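Long-range contacts in phosphoserine phosphatase (Homo sapiens, PDB 6HYY), which hydrolyses phosphoserine to serine and phosphate, as a magnesium-dependent phosphatase of the haloacid dehalogenase-like family: residues F7-A12 with F167-M172; Q73-E78 with R109-H114; A128-F133 with G141-Q146. All blocks are in the same frame, centred on the assembly; numbering follows the deposited sequence.

Contact 1: residues F7-A12 with F167-M172; sequences FYSADA and FKKIIM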
loop_
_atom_site.group_PDB
_atom_site.type_symbol
_atom_site.label_atom_id
_atom_site.label_comp_id
_atom_site.label_asym_id
_atom_site.label_seq_id
_atom_site.Cartn_x
_atom_site.Cartn_y
_atom_site.Cartn_z
ATOM N N PHE A 7 -6.809 -18.212 2.286
ATOM C CA PHE A 7 -7.276 -16.885 2.673
ATOM C C PHE A 7 -8.043 -16.934 3.990
ATOM O O PHE A 7 -7.872 -16.059 4.849
ATOM C CB PHE A 7 -8.134 -16.299 1.549
ATOM C CG PHE A 7 -8.380 -14.819 1.673
ATOM C CD1 PHE A 7 -7.335 -13.915 1.559
ATOM C CD2 PHE A 7 -9.660 -14.329 1.883
ATOM C CE1 PHE A 7 -7.555 -12.559 1.668
ATOM C CE2 PHE A 7 -9.891 -12.967 1.995
ATOM C CZ PHE A 7 -8.832 -12.079 1.884
ATOM N N TYR A 8 -8.841 -17.983 4.195
ATOM C CA TYR A 8 -9.672 -18.095 5.390
ATOM C C TYR A 8 -8.912 -18.572 6.614
ATOM O O TYR A 8 -9.464 -18.520 7.718
ATOM C CB TYR A 8 -10.865 -19.015 5.114
ATOM C CG TYR A 8 -11.878 -18.271 4.301
ATOM C CD1 TYR A 8 -13.167 -18.054 4.759
ATOM C CD2 TYR A 8 -11.505 -17.703 3.096
ATOM C CE1 TYR A 8 -14.058 -17.330 3.998
ATOM C CE2 TYR A 8 -12.355 -17.000 2.349
ATOM C CZ TYR A 8 -13.624 -16.809 2.789
ATOM O OH TYR A 8 -14.417 -16.073 1.972
ATOM N N SER A 9 -7.671 -19.018 6.457
ATOM C CA SER A 9 -6.843 -19.385 7.595
ATOM C C SER A 9 -6.083 -18.201 8.186
ATOM O O SER A 9 -5.445 -18.353 9.233
ATOM C CB SER A 9 -5.847 -20.473 7.186
ATOM O OG SER A 9 -4.864 -19.955 6.308
ATOM N N ALA A 10 -6.134 -17.035 7.551
ATOM C CA ALA A 10 -5.361 -15.885 8.003
ATOM C C ALA A 10 -6.035 -15.209 9.186
ATOM O O ALA A 10 -7.258 -15.053 9.210
ATOM C CB ALA A 10 -5.204 -14.876 6.870
ATOM N N ASP A 11 -5.243 -14.775 10.167
ATOM C CA ASP A 11 -5.816 -13.879 11.165
ATOM C C ASP A 11 -5.405 -12.426 10.967
ATOM O O ASP A 11 -5.951 -11.555 11.646
ATOM C CB ASP A 11 -5.516 -14.340 12.603
ATOM C CG ASP A 11 -4.053 -14.443 12.915
ATOM O OD1 ASP A 11 -3.206 -14.380 12.008
ATOM O OD2 ASP A 11 -3.744 -14.605 14.128
ATOM N N ALA A 12 -4.514 -12.136 10.015
ATOM C CA ALA A 12 -4.219 -10.760 9.652
ATOM C C ALA A 12 -3.916 -10.718 8.160
ATOM O O ALA A 12 -3.284 -11.629 7.620
ATOM C CB ALA A 12 -3.058 -10.168 10.466
ATOM N N PHE A 167 0.467 -12.610 15.610
ATOM C CA PHE A 167 -0.494 -13.242 14.716
ATOM C C PHE A 167 -0.013 -14.622 14.265
ATOM O O PHE A 167 1.172 -14.814 13.990
ATOM C CB PHE A 167 -0.722 -12.373 13.473
ATOM C CG PHE A 167 -1.420 -11.062 13.737
ATOM C CD1 PHE A 167 -2.715 -11.018 14.217
ATOM C CD2 PHE A 167 -0.774 -9.860 13.435
ATOM C CE1 PHE A 167 -3.361 -9.794 14.425
ATOM C CE2 PHE A 167 -1.407 -8.641 13.651
ATOM C CZ PHE A 167 -2.702 -8.616 14.155
ATOM N N LYS A 168 -0.966 -15.564 14.131
ATOM C CA LYS A 168 -0.648 -16.917 13.662
ATOM C C LYS A 168 -0.328 -16.961 12.177
ATOM O O LYS A 168 0.584 -17.681 11.755
ATOM C CB LYS A 168 -1.787 -17.887 13.968
ATOM C CG LYS A 168 -2.327 -17.662 15.317
ATOM C CD LYS A 168 -1.319 -18.379 16.179
ATOM C CE LYS A 168 -1.730 -18.252 17.604
ATOM N NZ LYS A 168 -2.967 -18.945 17.786
ATOM N N LYS A 169 -1.055 -16.203 11.369
ATOM C CA LYS A 169 -0.949 -16.364 9.926
ATOM C C LYS A 169 -1.248 -15.009 9.291
ATOM O O LYS A 169 -2.413 -14.612 9.210
ATOM C CB LYS A 169 -1.902 -17.436 9.426
ATOM C CG LYS A 169 -1.788 -17.681 7.923
ATOM C CD LYS A 169 -2.127 -19.117 7.573
ATOM C CE LYS A 169 -1.449 -19.552 6.284
ATOM N NZ LYS A 169 -1.865 -20.940 5.905
ATOM N N ILE A 170 -0.198 -14.321 8.850
ATOM C CA ILE A 170 -0.306 -13.024 8.184
ATOM C C ILE A 170 -0.117 -13.219 6.685
ATOM O O ILE A 170 0.891 -13.781 6.239
ATOM C CB ILE A 170 0.733 -12.028 8.722
ATOM C CG1 ILE A 170 0.623 -11.866 10.221
ATOM C CG2 ILE A 170 0.559 -10.655 8.072
ATOM C CD1 ILE A 170 1.744 -10.993 10.774
ATOM N N ILE A 171 -1.053 -12.707 5.891
ATOM C CA ILE A 171 -0.962 -12.762 4.435
ATOM C C ILE A 171 -0.679 -11.358 3.927
ATOM O O ILE A 171 -1.320 -10.395 4.369
ATOM C CB ILE A 171 -2.256 -13.309 3.810
ATOM C CG1 ILE A 171 -2.519 -14.741 4.317
ATOM C CG2 ILE A 171 -2.183 -13.262 2.275
ATOM C CD1 ILE A 171 -3.698 -15.419 3.660
ATOM N N MET A 172 0.290 -11.240 3.023
ATOM C CA MET A 172 0.560 -9.987 2.313
ATOM C C MET A 172 -0.096 -10.036 0.934
ATOM O O MET A 172 0.008 -11.053 0.250
ATOM C CB MET A 172 2.065 -9.779 2.147
ATOM C CG MET A 172 2.429 -8.549 1.338
ATOM S SD MET A 172 2.344 -7.061 2.357
ATOM C CE MET A 172 1.984 -5.772 1.152
#

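Contact 2: residues Q73-E78 with R109-H114; sequences QRLIAE and RSIVEH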
loop_
_atom_site.group_PDB
_atom_site.type_symbol
_atom_site.label_atom_id
_atom_site.label_comp_id
_atom_site.label_asym_id
_atom_site.label_seq_id
_atom_site.Cartn_x
_atom_site.Cartn_y
_atom_site.Cartn_z
ATOM N N GLN A 73 -3.872 18.616 1.047
ATOM C CA GLN A 73 -5.285 18.742 1.384
ATOM C C GLN A 73 -6.151 18.782 0.133
ATOM O O GLN A 73 -7.239 18.197 0.105
ATOM C CB GLN A 73 -5.523 20.002 2.215
ATOM C CG GLN A 73 -4.953 19.965 3.614
ATOM C CD GLN A 73 -5.162 21.276 4.348
ATOM O OE1 GLN A 73 -4.487 22.271 4.068
ATOM N NE2 GLN A 73 -6.097 21.285 5.296
ATOM N N ARG A 74 -5.689 19.476 -0.905
ATOM C CA ARG A 74 -6.506 19.613 -2.106
ATOM C C ARG A 74 -6.567 18.299 -2.873
ATOM O O ARG A 74 -7.607 17.954 -3.439
ATOM C CB ARG A 74 -5.973 20.738 -2.989
ATOM C CG ARG A 74 -6.717 20.873 -4.320
ATOM C CD ARG A 74 -6.577 22.272 -4.915
ATOM N NE ARG A 74 -5.190 22.625 -5.190
ATOM C CZ ARG A 74 -4.442 23.400 -4.409
ATOM N NH1 ARG A 74 -4.945 23.917 -3.293
ATOM N NH2 ARG A 74 -3.185 23.659 -4.745
ATOM N N LEU A 75 -5.464 17.546 -2.886
ATOM C CA LEU A 75 -5.504 16.206 -3.464
ATOM C C LEU A 75 -6.584 15.366 -2.801
ATOM O O LEU A 75 -7.429 14.775 -3.480
ATOM C CB LEU A 75 -4.134 15.534 -3.332
ATOM C CG LEU A 75 -4.054 14.088 -3.826
ATOM C CD1 LEU A 75 -4.534 13.984 -5.261
ATOM C CD2 LEU A 75 -2.629 13.565 -3.718
ATOM N N ILE A 76 -6.589 15.322 -1.466
ATOM C CA ILE A 76 -7.565 14.505 -0.748
ATOM C C ILE A 76 -8.989 14.986 -1.018
ATOM O O ILE A 76 -9.914 14.179 -1.169
ATOM C CB ILE A 76 -7.242 14.506 0.756
ATOM C CG1 ILE A 76 -5.883 13.851 0.995
ATOM C CG2 ILE A 76 -8.341 13.801 1.548
ATOM C CD1 ILE A 76 -5.354 14.069 2.391
ATOM N N ALA A 77 -9.186 16.304 -1.097
ATOM C CA ALA A 77 -10.534 16.847 -1.226
ATOM C C ALA A 77 -11.038 16.776 -2.663
ATOM O O ALA A 77 -12.163 16.320 -2.910
ATOM C CB ALA A 77 -10.568 18.291 -0.717
ATOM N N GLU A 78 -10.222 17.212 -3.622
ATOM C CA GLU A 78 -10.675 17.381 -4.997
ATOM C C GLU A 78 -10.329 16.221 -5.917
ATOM O O GLU A 78 -11.022 16.020 -6.917
ATOM C CB GLU A 78 -10.092 18.664 -5.595
ATOM C CG GLU A 78 -10.460 19.950 -4.851
ATOM C CD GLU A 78 -11.944 20.065 -4.488
ATOM O OE1 GLU A 78 -12.816 19.558 -5.232
ATOM O OE2 GLU A 78 -12.237 20.678 -3.436
ATOM N N ARG A 109 0.971 9.016 4.861
ATOM C CA ARG A 109 -0.090 8.773 5.836
ATOM C C ARG A 109 -1.294 9.690 5.623
ATOM O O ARG A 109 -2.436 9.271 5.834
ATOM C CB ARG A 109 0.468 8.929 7.258
ATOM C CG ARG A 109 -0.585 9.194 8.335
ATOM C CD ARG A 109 -0.056 8.951 9.760
ATOM N NE ARG A 109 0.534 7.633 9.850
ATOM C CZ ARG A 109 -0.091 6.534 10.277
ATOM N NH1 ARG A 109 -1.339 6.564 10.718
ATOM N NH2 ARG A 109 0.561 5.394 10.267
ATOM N N SER A 110 -1.063 10.944 5.219
ATOM C CA SER A 110 -2.181 11.845 4.949
ATOM C C SER A 110 -3.173 11.200 3.988
ATOM O O SER A 110 -4.372 11.097 4.281
ATOM C CB SER A 110 -1.661 13.167 4.379
ATOM O OG SER A 110 -0.778 12.939 3.305
ATOM N N ILE A 111 -2.663 10.700 2.867
ATOM C CA ILE A 111 -3.512 10.099 1.849
ATOM C C ILE A 111 -3.979 8.711 2.283
ATOM O O ILE A 111 -5.153 8.359 2.124
ATOM C CB ILE A 111 -2.766 10.055 0.509
ATOM C CG1 ILE A 111 -2.264 11.455 0.121
ATOM C CG2 ILE A 111 -3.668 9.463 -0.570
ATOM C CD1 ILE A 111 -1.237 11.444 -0.993
ATOM N N VAL A 112 -3.079 7.909 2.856
ATOM C CA VAL A 112 -3.452 6.533 3.189
ATOM C C VAL A 112 -4.469 6.487 4.334
ATOM O O VAL A 112 -5.315 5.581 4.393
ATOM C CB VAL A 112 -2.195 5.702 3.516
ATOM C CG1 VAL A 112 -2.591 4.275 3.925
ATOM C CG2 VAL A 112 -1.247 5.659 2.316
ATOM N N GLU A 113 -4.414 7.446 5.264
ATOM C CA GLU A 113 -5.429 7.488 6.310
ATOM C C GLU A 113 -6.800 7.827 5.742
ATOM O O GLU A 113 -7.812 7.339 6.253
ATOM C CB GLU A 113 -5.037 8.490 7.398
ATOM C CG GLU A 113 -3.969 7.955 8.355
ATOM C CD GLU A 113 -3.815 8.796 9.608
ATOM O OE1 GLU A 113 -4.381 9.905 9.666
ATOM O OE2 GLU A 113 -3.124 8.341 10.543
ATOM N N HIS A 114 -6.850 8.662 4.696
ATOM C CA HIS A 114 -8.102 8.908 3.986
ATOM C C HIS A 114 -8.648 7.615 3.382
ATOM O O HIS A 114 -9.834 7.298 3.525
ATOM C CB HIS A 114 -7.870 9.973 2.909
ATOM C CG HIS A 114 -8.990 10.100 1.923
ATOM N ND1 HIS A 114 -10.140 10.814 2.187
ATOM C CD2 HIS A 114 -9.132 9.605 0.670
ATOM C CE1 HIS A 114 -10.944 10.751 1.140
ATOM N NE2 HIS A 114 -10.357 10.020 0.209
#

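Contact 3: residues A128-F133 with G141-Q146; sequences ANRLKF and GFDETQ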
loop_
_atom_site.group_PDB
_atom_site.type_symbol
_atom_site.label_atom_id
_atom_site.label_comp_id
_atom_site.label_asym_id
_atom_site.label_seq_id
_atom_site.Cartn_x
_atom_site.Cartn_y
_atom_site.Cartn_z
ATOM N N ALA A 128 2.780 3.997 6.826
ATOM C CA ALA A 128 3.126 4.746 5.623
ATOM C C ALA A 128 4.120 5.833 5.999
ATOM O O ALA A 128 4.402 6.065 7.177
ATOM C CB ALA A 128 1.880 5.340 4.959
ATOM N N ASN A 129 4.647 6.500 4.976
ATOM C CA ASN A 129 5.581 7.584 5.234
ATOM C C ASN A 129 4.832 8.833 5.695
ATOM O O ASN A 129 3.634 8.989 5.469
ATOM C CB ASN A 129 6.424 7.839 3.995
ATOM C CG ASN A 129 7.426 6.744 3.796
ATOM O OD1 ASN A 129 8.110 6.365 4.750
ATOM N ND2 ASN A 129 7.478 6.176 2.604
ATOM N N ARG A 130 5.544 9.705 6.410
ATOM C CA ARG A 130 4.938 10.881 7.032
ATOM C C ARG A 130 5.619 12.116 6.467
ATOM O O ARG A 130 6.815 12.319 6.694
ATOM C CB ARG A 130 5.081 10.849 8.553
ATOM C CG ARG A 130 4.394 9.692 9.237
ATOM C CD ARG A 130 4.431 9.904 10.740
ATOM N NE ARG A 130 3.367 10.800 11.176
ATOM C CZ ARG A 130 3.175 11.178 12.436
ATOM N NH1 ARG A 130 3.988 10.738 13.391
ATOM N NH2 ARG A 130 2.163 11.984 12.738
ATOM N N LEU A 131 4.869 12.925 5.724
ATOM C CA LEU A 131 5.405 14.192 5.242
ATOM C C LEU A 131 5.529 15.195 6.389
ATOM O O LEU A 131 4.748 15.181 7.344
ATOM C CB LEU A 131 4.510 14.770 4.148
ATOM C CG LEU A 131 4.443 14.020 2.822
ATOM C CD1 LEU A 131 3.310 14.594 1.978
ATOM C CD2 LEU A 131 5.757 14.092 2.088
ATOM N N LYS A 132 6.519 16.080 6.274
ATOM C CA LYS A 132 6.733 17.171 7.214
ATOM C C LYS A 132 6.489 18.505 6.514
ATOM O O LYS A 132 6.773 18.658 5.323
ATOM C CB LYS A 132 8.155 17.143 7.797
ATOM C CG LYS A 132 8.491 15.890 8.616
ATOM C CD LYS A 132 9.896 15.956 9.214
ATOM C CE LYS A 132 10.237 14.689 9.992
ATOM N NZ LYS A 132 11.564 14.770 10.671
ATOM N N PHE A 133 5.957 19.460 7.273
ATOM C CA PHE A 133 5.629 20.784 6.772
ATOM C C PHE A 133 6.098 21.841 7.763
ATOM O O PHE A 133 6.080 21.634 8.977
ATOM C CB PHE A 133 4.126 20.931 6.540
ATOM C CG PHE A 133 3.533 19.820 5.728
ATOM C CD1 PHE A 133 3.585 19.853 4.342
ATOM C CD2 PHE A 133 2.939 18.732 6.352
ATOM C CE1 PHE A 133 3.042 18.832 3.585
ATOM C CE2 PHE A 133 2.393 17.702 5.603
ATOM C CZ PHE A 133 2.446 17.749 4.225
ATOM N N GLY A 141 10.229 17.945 4.335
ATOM C CA GLY A 141 10.895 16.652 4.399
ATOM C C GLY A 141 9.953 15.509 4.744
ATOM O O GLY A 141 8.740 15.636 4.576
ATOM N N PHE A 142 10.499 14.394 5.239
ATOM C CA PHE A 142 9.655 13.278 5.648
ATOM C C PHE A 142 10.333 12.523 6.785
ATOM O O PHE A 142 11.540 12.659 7.015
ATOM C CB PHE A 142 9.335 12.349 4.459
ATOM C CG PHE A 142 10.531 11.674 3.871
ATOM C CD1 PHE A 142 11.272 12.287 2.870
ATOM C CD2 PHE A 142 10.930 10.422 4.320
ATOM C CE1 PHE A 142 12.381 11.670 2.336
ATOM C CE2 PHE A 142 12.038 9.796 3.778
ATOM C CZ PHE A 142 12.768 10.418 2.792
ATOM N N ASP A 143 9.541 11.739 7.517
ATOM C CA ASP A 143 10.041 11.038 8.703
ATOM C C ASP A 143 10.907 9.866 8.262
ATOM O O ASP A 143 10.398 8.816 7.866
ATOM C CB ASP A 143 8.880 10.572 9.571
ATOM C CG ASP A 143 9.336 9.823 10.822
ATOM O OD1 ASP A 143 10.552 9.759 11.083
ATOM O OD2 ASP A 143 8.456 9.321 11.554
ATOM N N GLU A 144 12.228 10.022 8.367
ATOM C CA GLU A 144 13.140 9.000 7.871
ATOM C C GLU A 144 13.265 7.808 8.811
ATOM O O GLU A 144 13.920 6.824 8.451
ATOM C CB GLU A 144 14.512 9.624 7.604
ATOM C CG GLU A 144 14.405 10.971 6.891
ATOM C CD GLU A 144 15.691 11.407 6.219
ATOM O OE1 GLU A 144 16.752 10.810 6.504
ATOM O OE2 GLU A 144 15.633 12.348 5.394
ATOM N N THR A 145 12.643 7.857 9.988
ATOM C CA THR A 145 12.650 6.713 10.889
ATOM C C THR A 145 11.535 5.711 10.612
ATOM O O THR A 145 11.527 4.641 11.230
ATOM C CB THR A 145 12.557 7.168 12.356
ATOM O OG1 THR A 145 11.225 7.613 12.655
ATOM C CG2 THR A 145 13.544 8.296 12.630
ATOM N N GLN A 146 10.598 6.013 9.712
ATOM C CA GLN A 146 9.527 5.060 9.436
ATOM C C GLN A 146 10.092 3.836 8.720
ATOM O O GLN A 146 10.967 3.973 7.866
ATOM C CB GLN A 146 8.436 5.697 8.566
ATOM C CG GLN A 146 7.605 6.749 9.268
ATOM C CD GLN A 146 6.784 6.176 10.412
ATOM O OE1 GLN A 146 6.173 5.116 10.281
ATOM N NE2 GLN A 146 6.777 6.872 11.543
HETATM O O HOH W 1 3.221 5.337 9.557
HETATM O O HOH W 2 8.291 8.683 6.395
HETATM O O HOH W 3 6.434 9.771 13.375
HETATM O O HOH W 4 12.142 12.049 11.692
HETATM O O HOH W 5 13.395 14.839 8.723
#

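Contact 1: residues F7-A12 with F167-M172
Phe7, on helix 2-8, meets Ile171 with its CA, 4.0 Å from Ile171 CD1, and more loosely with its ring, which also packs on Leu90 and Leu94 of helix 87-96. Ser9 takes up the end of a lysine. Lys169 runs extended beyond CG, with CG anti to the backbone N (chi1 -178°), and this stretched chain carries NZ to Ser9 OG at 3.2 Å; the same hydroxyl is also bonded to the carbonyl of Leu6, so the lysine is its second partner. Ala10 sets its methyl against the end of Ile171, CB to CD1 3.6 Å, and Ile190 of strand 188-192 adds to that apolar patch. From here the chain joins the sheet. Strands 12-16 and 170-174 are parallel neighbours in the central sheet of the Rossmann-like fold of haloacid dehalogenase-like hydrolases, and Ala12 pairs with Ile170 at the point where both strands begin. Just ahead of that bridge, Asp11 N donates to Lys169 O (3.0 Å), and its carboxylate grips the backbone of Lys168 and Lys169 with both oxygens. Asp11 OD2 receives Lys168 N on its syn side, 2.9 Å away and close to the carboxylate plane, whereas Lys169 N reaches OD1 from above that plane. Two backbone N-H groups thus fix the rotation of the carboxylate. CG of Asp11 sits between the backbone N and the carbonyl carbon (chi1 59°), which swings the group across to these amides. Ala12 closes the walk: its O accepts from Ile171 N at 3.0 Å, and its CB stands over the centre of the Phe167 ring, 3.6 Å from the centroid and only 6° off the normal, a CH-pi contact.

Contact 2: residues Q73-E78 with R109-H114
Ile76 lies between Ser110 and His114 and reaches them with two different branches. CG1 is anti to the carbonyl carbon and beside the backbone N, and with chi2 near trans the chain extends until CD1 of Ile76 rests 3.7 Å from the backbone O of Ser110. CG2 goes instead to the imidazole of His114. It approaches over one face of the ring, displaced from the centre toward the rim: Ile76 CG2 is 3.5 Å from His114 ND1, the nearest ring atom, and 3.9 Å from the ring centroid, 27° off the normal, which fits a CH-pi contact. In the histidine, CG anti to the backbone N carries the ring toward helix 69-78, and chi2 of 81° turns its face to Ile76; the two side chains slide past each other in opposite directions. Pro80 and Pro81 also touch the His114 side chain.

One turn back on helix 109-116, Ile111 meets Leu75. Their side chains cross at about a right angle, and the contact is made by the terminal methyls, CD2 of Leu75 to CD1 of Ile111 at 3.7 Å. Leu30 and Ile33 of helix 26-33 pack against Leu75 as well, so this methyl pair belongs to a larger apolar cluster.

The short axes run nearly alike, 20° apart, and approach to 10.2 Å. At that spacing the two backbones stand apart and the side chains bridge between them, with just 228 Å² buried in all. This is plain helix-helix packing, joining helix 69-78 of the helical cap region to helix 109-116 of the Rossmann-like core of a haloacid dehalogenase-like hydrolase.

Contact 3: residues A128-F133 with G141-Q146
Leu131 and Phe142 form an antiparallel non-hydrogen-bonded pair, CA to CA 4.4 Å, flanked by Asp143 N to Arg130 O (2.9 Å) and Lys132 N to Gly141 O (2.8 Å). This is the beta hairpin of strands 126-133 and 139-142 at one margin of the sheet; Leu131 and Phe142 share a face that packs on Leu62 of helix 54-65. Beyond the pairing, Asp143 opens a type I turn to Gln146. Its CG is anti to the backbone N (chi1 180°), placing OD1 to accept from Thr145 N (an Asx turn) and from Thr145 OG1, both on one face of the carboxylate. Asp143 OD2 takes Gln146 NE2 at 3.0 Å, nearly straight at 172° but from above the carboxylate plane. Arg130 lies alongside, CB to CB 3.9 Å, its NH1 joined to Asp143 OD2 by a water. With an alanine for Asp143, Thr145 and Gln146 NE2 would probably be left without their carboxylate partner. Extended Lys132 reaches Asp143 OD1 likewise through a water bound to its NZ. A further water donates to OD1 of Asn129, whose ND2 bonds to Gly106 O, and, at 2.6 Å, to Asp143 O, while accepting from Arg130 N.

Contacts 2 and 3 adjoin, their centres 15 Å apart, whereas the centre of contact 1 lies about 29 Å from each of theirs, with nearest atoms about 11 Å away. Helix 109-116 leads into strand 126-133, and Arg109 N lies 2.7 Å from Asn129 O, a probable hydrogen bond that ties contact 2 to contact 3; Val112 CG2 packs on Ala128 CB. Contacts 1 and 3 are linked by the sheet, since both reach its strands. The Asn129 side chain is about 6 Å from the bound serine and bonds to Gly106 of its pocket; that of Ile111 is about 10 Å away. From contact 1, strand 12-16 runs on to Asp16, a magnesium ligand.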